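Local coordinates for cellulosomal scaffoldin adaptor protein B (Acetivibrio cellulolyticus, PDB 3BWZ) that serves as a cellulosome scaffold component, whose type II cohesin module, described here, probably binds a type II dockerin to join subunits together, at residues Ser6-Leu11 and Ser158-Ala163; Cys37-Lys42 and Ile128-Thr133. One frame throughout, in Å; residues are numbered along the deposited sequence. Where two conformers were deposited one is given.

The chain enters strand 6-11 and runs on to strand 34-42; after several further strands it returns beside 34-42 as strand 126-130, and it ends next to its own start in strand 158-165. Interaction 2 (37-42 with 128-133) closes an inner loop that nests inside the longer one closed by interaction 1 (6-11 with 158-163). Interaction 1 joins the two ends of the cohesin module, whereas interaction 2 ties strand 34-42 to strand 126-130. The two contacts meet directly, because strand 126-130 lies between strands 34-42 and 158-165: Ala163 O probably accepts a hydrogen bond from Ile128 N, and the side-chain oxygen of Gln161 receives Phe130 N. Both contacts thus share one curved sheet system.

Interaction 1: Ser6-Leu11 and Ser158-Ala163; sequences SIEIVL and SVIQPA
Ser6 begins a parallel pairing with Ser158, the meeting of first and last strands that completes the cohesin jelly-roll sandwich. Its small side chain packs against a methyl, Ser6 CB sitting 3.8 Å from Ile160 CD1, and OG turns to a weak hydrogen bond with Lys29. Ile7 supplies two backbone bonds, its N donating to Ser158 O (2.9 Å) and its O accepting from Ile160 N (2.8 Å, almost straight at 178°). Its side chain touches Ile26 and Leu145, with CG1 anti to the backbone N (chi1 -176°) and leading away from the partner strand, while Ile7 CG2 touches Val159 CG2 at 4.0 Å, the two branched side chains lying side by side. Glu8, on the opposite face and partly exposed, lays an extended chain obliquely over Ile160: Glu8 CG lies 3.7 Å, and the carboxylate carbon CD 3.6 Å, from Ile160 CG2. Ile9 N makes the last bond of the pairing, to Ile160 O at 3.2 Å, before the cis peptide ahead of Pro162 helps bend the partner chain. Ala163 then faces the first strand again, where its compact methyl fits between Ile9 and Leu11: Ala163 CB lies 3.7 Å from Ile9 CG2 and equally far from Leu11 CG.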
loop_
_atom_site.group_PDB
_atom_site.type_symbol
_atom_site.label_atom_id
_atom_site.label_comp_id
_atom_site.label_asym_id
_atom_site.label_seq_id
_atom_site.Cartn_x
_atom_site.Cartn_y
_atom_site.Cartn_z
ATOM N N SER A 6 6.326 -11.505 -4.118
ATOM C CA SER A 6 6.551 -10.473 -3.123
ATOM C C SER A 6 5.505 -9.372 -3.180
ATOM O O SER A 6 4.820 -9.178 -4.192
ATOM C CB SER A 6 7.931 -9.834 -3.293
ATOM O OG SER A 6 8.026 -9.197 -4.563
ATOM N N ILE A 7 5.450 -8.620 -2.082
ATOM C CA ILE A 7 4.804 -7.309 -2.033
ATOM C C ILE A 7 5.837 -6.366 -1.440
ATOM O O ILE A 7 6.573 -6.745 -0.520
ATOM C CB ILE A 7 3.491 -7.342 -1.231
ATOM C CG1 ILE A 7 2.795 -5.973 -1.273
ATOM C CG2 ILE A 7 3.693 -7.845 0.189
ATOM C CD1 ILE A 7 1.347 -6.008 -0.754
ATOM N N GLU A 8 5.912 -5.151 -1.975
ATOM C CA GLU A 8 6.926 -4.180 -1.606
ATOM C C GLU A 8 6.346 -2.793 -1.581
ATOM O O GLU A 8 5.538 -2.430 -2.434
ATOM C CB GLU A 8 8.089 -4.212 -2.615
ATOM C CG GLU A 8 9.273 -3.304 -2.239
ATOM C CD GLU A 8 10.499 -3.445 -3.120
ATOM O OE1 GLU A 8 10.470 -4.213 -4.078
ATOM O OE2 GLU A 8 11.502 -2.749 -2.831
ATOM N N ILE A 9 6.831 -1.970 -0.664
ATOM C CA ILE A 9 6.578 -0.536 -0.681
ATOM C C ILE A 9 7.758 0.135 -1.377
ATOM O O ILE A 9 8.867 0.070 -0.898
ATOM C CB ILE A 9 6.393 0.050 0.720
ATOM C CG1 ILE A 9 5.347 -0.726 1.512
ATOM C CG2 ILE A 9 6.095 1.536 0.649
ATOM C CD1 ILE A 9 5.218 -0.284 2.990
ATOM N N VAL A 10 7.490 0.741 -2.524
ATOM C CA VAL A 10 8.481 1.312 -3.411
ATOM C C VAL A 10 8.300 2.820 -3.464
ATOM O O VAL A 10 7.228 3.276 -3.801
ATOM C CB VAL A 10 8.363 0.676 -4.861
ATOM C CG1 VAL A 10 9.379 1.277 -5.821
ATOM C CG2 VAL A 10 8.531 -0.847 -4.772
ATOM N N LEU A 11 9.337 3.594 -3.175
ATOM C CA LEU A 11 9.251 5.055 -3.278
ATOM C C LEU A 11 9.842 5.563 -4.578
ATOM O O LEU A 11 10.807 5.008 -5.104
ATOM C CB LEU A 11 10.002 5.727 -2.129
ATOM C CG LEU A 11 9.627 5.230 -0.743
ATOM C CD1 LEU A 11 10.359 6.061 0.329
ATOM C CD2 LEU A 11 8.151 5.205 -0.519
ATOM N N SER A 158 7.396 -12.785 0.003
ATOM C CA SER A 158 8.124 -11.879 0.868
ATOM C C SER A 158 7.372 -10.563 1.006
ATOM O O SER A 158 6.596 -10.167 0.123
ATOM C CB SER A 158 9.509 -11.635 0.301
ATOM O OG SER A 158 9.383 -11.129 -1.009
ATOM N N VAL A 159 7.625 -9.891 2.117
ATOM C CA VAL A 159 7.065 -8.584 2.400
ATOM C C VAL A 159 8.242 -7.634 2.567
ATOM O O VAL A 159 8.954 -7.687 3.586
ATOM C CB VAL A 159 6.143 -8.610 3.638
ATOM C CG1 VAL A 159 5.571 -7.227 3.868
ATOM C CG2 VAL A 159 5.036 -9.638 3.463
ATOM N N ILE A 160 8.493 -6.834 1.525
ATOM C CA ILE A 160 9.698 -6.028 1.433
ATOM C C ILE A 160 9.348 -4.600 1.899
ATOM O O ILE A 160 8.688 -3.832 1.205
ATOM C CB ILE A 160 10.282 -6.044 -0.018
ATOM C CG1 ILE A 160 10.493 -7.473 -0.533
ATOM C CG2 ILE A 160 11.554 -5.215 -0.114
ATOM C CD1 ILE A 160 10.713 -7.548 -2.026
ATOM N N GLN A 161 9.799 -4.297 3.103
ATOM C CA GLN A 161 9.448 -3.092 3.826
ATOM C C GLN A 161 10.317 -3.086 5.087
ATOM O O GLN A 161 10.684 -4.146 5.567
ATOM C CB GLN A 161 7.943 -3.077 4.181
ATOM C CG GLN A 161 7.490 -4.201 5.123
ATOM C CD GLN A 161 7.637 -3.886 6.572
ATOM O OE1 GLN A 161 7.619 -2.732 6.976
ATOM N NE2 GLN A 161 7.728 -4.936 7.391
ATOM N N PRO A 162 10.625 -1.916 5.658
ATOM C CA PRO A 162 10.107 -0.610 5.326
ATOM C C PRO A 162 10.759 0.055 4.125
ATOM O O PRO A 162 11.878 -0.287 3.737
ATOM C CB PRO A 162 10.419 0.202 6.589
ATOM C CG PRO A 162 11.668 -0.386 7.089
ATOM C CD PRO A 162 11.534 -1.861 6.820
ATOM N N ALA A 163 10.050 1.018 3.555
ATOM C CA ALA A 163 10.635 1.968 2.610
ATOM C C ALA A 163 11.133 3.136 3.448
ATOM O O ALA A 163 10.438 3.609 4.321
ATOM C CB ALA A 163 9.590 2.439 1.609
#

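Interaction 2: Cys37-Lys42 and Ile128-Thr133; sequences CQLNMK and ISFEDT
Phe130 sits across from Met41 and Asn40, and its side chain can be followed inward from the backbone. Phe130 CB lies 3.7 Å from Asn40 O. With CG anti to its own carbonyl carbon (chi1 -69°), the ring swings toward strand 34-42, and the same carbonyl oxygen then comes to the ring edge, near its plane, beside CD2. Further out, Phe130 CE2 meets Met41 CG at 3.6 Å and Leu39 CB at 4.0 Å, both approaching obliquely. Phe130 also touches Ile9 and Ile26, a buried site suited to a large apolar group. Met41 is modelled in two conformers; in one, its chain leads on from Phe130 CE2, and a turn about the CG-SD bond (chi3 68°) brings CE to Ile128 CG2.

The backbones form an antiparallel pairing within the cohesin beta-sandwich: Met41 and Phe130 are a non-hydrogen-bonded pair, Lys42 and Ser129 a hydrogen-bonded one. Lys42 N donates to Ser129 O at 2.9 Å from above the carbonyl plane, whereas Ser129 N returns a bond to Lys42 O (2.9 Å) in the plane of the Lys42 carbonyl. Beyond the pair, Glu131 N reaches Asn40 O at 3.0 Å, prolonging the junction past the end of strand 126-130. On the other edge, strand 88-94 pairs with strand 34-42.

On the face away from Phe130, Lys42 CB and CG meet the carboxylate of Glu131 in one of its two conformers (Lys42 CG to Glu131 OE2 3.4 Å), while the ammonium group hydrogen-bonds to Lys86 O. Asn40 is buried under the returning loop, where Thr133 sets its methyl CG2 over the face of the amide, 3.5 Å from Asn40 CG.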
loop_
_atom_site.group_PDB
_atom_site.type_symbol
_atom_site.label_atom_id
_atom_site.label_comp_id
_atom_site.label_asym_id
_atom_site.label_seq_id
_atom_site.Cartn_x
_atom_site.Cartn_y
_atom_site.Cartn_z
ATOM N N CYS A 37 -6.557 -7.354 -1.544
ATOM C CA CYS A 37 -5.714 -7.319 -0.367
ATOM C C CYS A 37 -6.310 -6.463 0.733
ATOM O O CYS A 37 -7.146 -5.601 0.468
ATOM C CB CYS A 37 -4.306 -6.828 -0.701
ATOM S SG CYS A 37 -4.220 -5.172 -1.415
ATOM N N GLN A 38 -5.863 -6.697 1.950
ATOM C CA GLN A 38 -6.011 -5.780 3.054
ATOM C C GLN A 38 -4.603 -5.489 3.568
ATOM O O GLN A 38 -3.820 -6.423 3.789
ATOM C CB GLN A 38 -6.874 -6.336 4.191
ATOM C CG GLN A 38 -6.969 -5.362 5.334
ATOM C CD GLN A 38 -7.809 -5.805 6.514
ATOM O OE1 GLN A 38 -8.205 -6.980 6.630
ATOM N NE2 GLN A 38 -8.032 -4.885 7.429
ATOM N N LEU A 39 -4.290 -4.203 3.749
ATOM C CA LEU A 39 -2.966 -3.754 4.142
ATOM C C LEU A 39 -3.054 -2.804 5.311
ATOM O O LEU A 39 -3.992 -2.025 5.421
ATOM C CB LEU A 39 -2.255 -3.078 2.965
ATOM C CG LEU A 39 -2.159 -3.928 1.693
ATOM C CD1 LEU A 39 -1.576 -3.101 0.568
ATOM C CD2 LEU A 39 -1.327 -5.195 1.882
ATOM N N ASN A 40 -2.030 -2.841 6.151
ATOM C CA ASN A 40 -1.914 -1.966 7.307
ATOM C C ASN A 40 -0.563 -1.288 7.249
ATOM O O ASN A 40 0.463 -1.921 7.508
ATOM C CB ASN A 40 -2.074 -2.797 8.586
ATOM C CG ASN A 40 -2.183 -1.959 9.819
ATOM O OD1 ASN A 40 -1.246 -1.928 10.674
ATOM N ND2 ASN A 40 -3.281 -1.256 9.947
ATOM N N MET A 41 -0.586 -0.001 6.927
ATOM C CA MET A 41 0.620 0.803 6.746
ATOM C C MET A 41 0.827 1.703 7.950
ATOM O O MET A 41 -0.121 2.210 8.550
ATOM C CB MET A 41 0.542 1.670 5.526
ATOM C CG MET A 41 0.574 0.886 4.267
ATOM S SD MET A 41 0.366 1.905 2.821
ATOM C CE MET A 41 1.867 2.877 2.796
ATOM N N LYS A 42 2.091 1.935 8.287
ATOM C CA LYS A 42 2.496 2.808 9.381
ATOM C C LYS A 42 3.514 3.825 8.886
ATOM O O LYS A 42 4.431 3.507 8.146
ATOM C CB LYS A 42 3.100 1.967 10.511
ATOM C CG LYS A 42 3.569 2.727 11.735
ATOM C CD LYS A 42 2.422 3.199 12.596
ATOM C CE LYS A 42 2.901 3.999 13.786
ATOM N NZ LYS A 42 3.485 5.308 13.386
ATOM N N ILE A 128 8.329 4.127 6.052
ATOM C CA ILE A 128 6.962 3.793 5.709
ATOM C C ILE A 128 6.931 2.266 5.726
ATOM O O ILE A 128 7.635 1.614 4.956
ATOM C CB ILE A 128 6.565 4.369 4.319
ATOM C CG1 ILE A 128 6.678 5.910 4.321
ATOM C CG2 ILE A 128 5.144 3.951 3.954
ATOM C CD1 ILE A 128 6.819 6.474 2.912
ATOM N N SER A 129 6.121 1.697 6.605
ATOM C CA SER A 129 6.148 0.272 6.856
ATOM C C SER A 129 4.778 -0.360 6.679
ATOM O O SER A 129 3.758 0.333 6.611
ATOM C CB SER A 129 6.583 -0.039 8.271
ATOM O OG SER A 129 5.885 0.685 9.212
ATOM N N PHE A 130 4.771 -1.692 6.614
ATOM C CA PHE A 130 3.562 -2.459 6.904
ATOM C C PHE A 130 3.764 -3.028 8.287
ATOM O O PHE A 130 4.874 -3.415 8.640
ATOM C CB PHE A 130 3.393 -3.637 5.970
ATOM C CG PHE A 130 3.086 -3.283 4.551
ATOM C CD1 PHE A 130 3.779 -3.881 3.515
ATOM C CD2 PHE A 130 2.008 -2.477 4.248
ATOM C CE1 PHE A 130 3.464 -3.639 2.209
ATOM C CE2 PHE A 130 1.688 -2.207 2.925
ATOM C CZ PHE A 130 2.426 -2.808 1.900
ATOM N N GLU A 131 2.703 -3.111 9.086
ATOM C CA GLU A 131 2.802 -3.559 10.490
ATOM C C GLU A 131 1.642 -4.479 10.843
ATOM O O GLU A 131 0.506 -4.203 10.460
ATOM C CB GLU A 131 2.799 -2.349 11.431
ATOM C CG GLU A 131 4.110 -1.542 11.390
ATOM C CD GLU A 131 4.365 -0.741 12.670
ATOM O OE1 GLU A 131 5.545 -0.584 13.050
ATOM O OE2 GLU A 131 3.394 -0.276 13.307
ATOM N N ASP A 132 1.916 -5.511 11.628
ATOM C CA ASP A 132 0.858 -6.301 12.228
ATOM C C ASP A 132 0.004 -5.412 13.169
ATOM O O ASP A 132 0.413 -4.323 13.601
ATOM C CB ASP A 132 1.431 -7.537 12.920
ATOM C CG ASP A 132 1.856 -8.638 11.963
ATOM O OD1 ASP A 132 1.543 -8.627 10.757
ATOM O OD2 ASP A 132 2.489 -9.579 12.495
ATOM N N THR A 133 -1.232 -5.843 13.405
ATOM C CA THR A 133 -2.214 -5.069 14.119
ATOM C C THR A 133 -3.275 -6.000 14.679
ATOM O O THR A 133 -3.627 -7.019 14.069
ATOM C CB THR A 133 -2.888 -4.059 13.174
ATOM O OG1 THR A 133 -4.094 -3.579 13.770
ATOM C CG2 THR A 133 -3.205 -4.661 11.786
#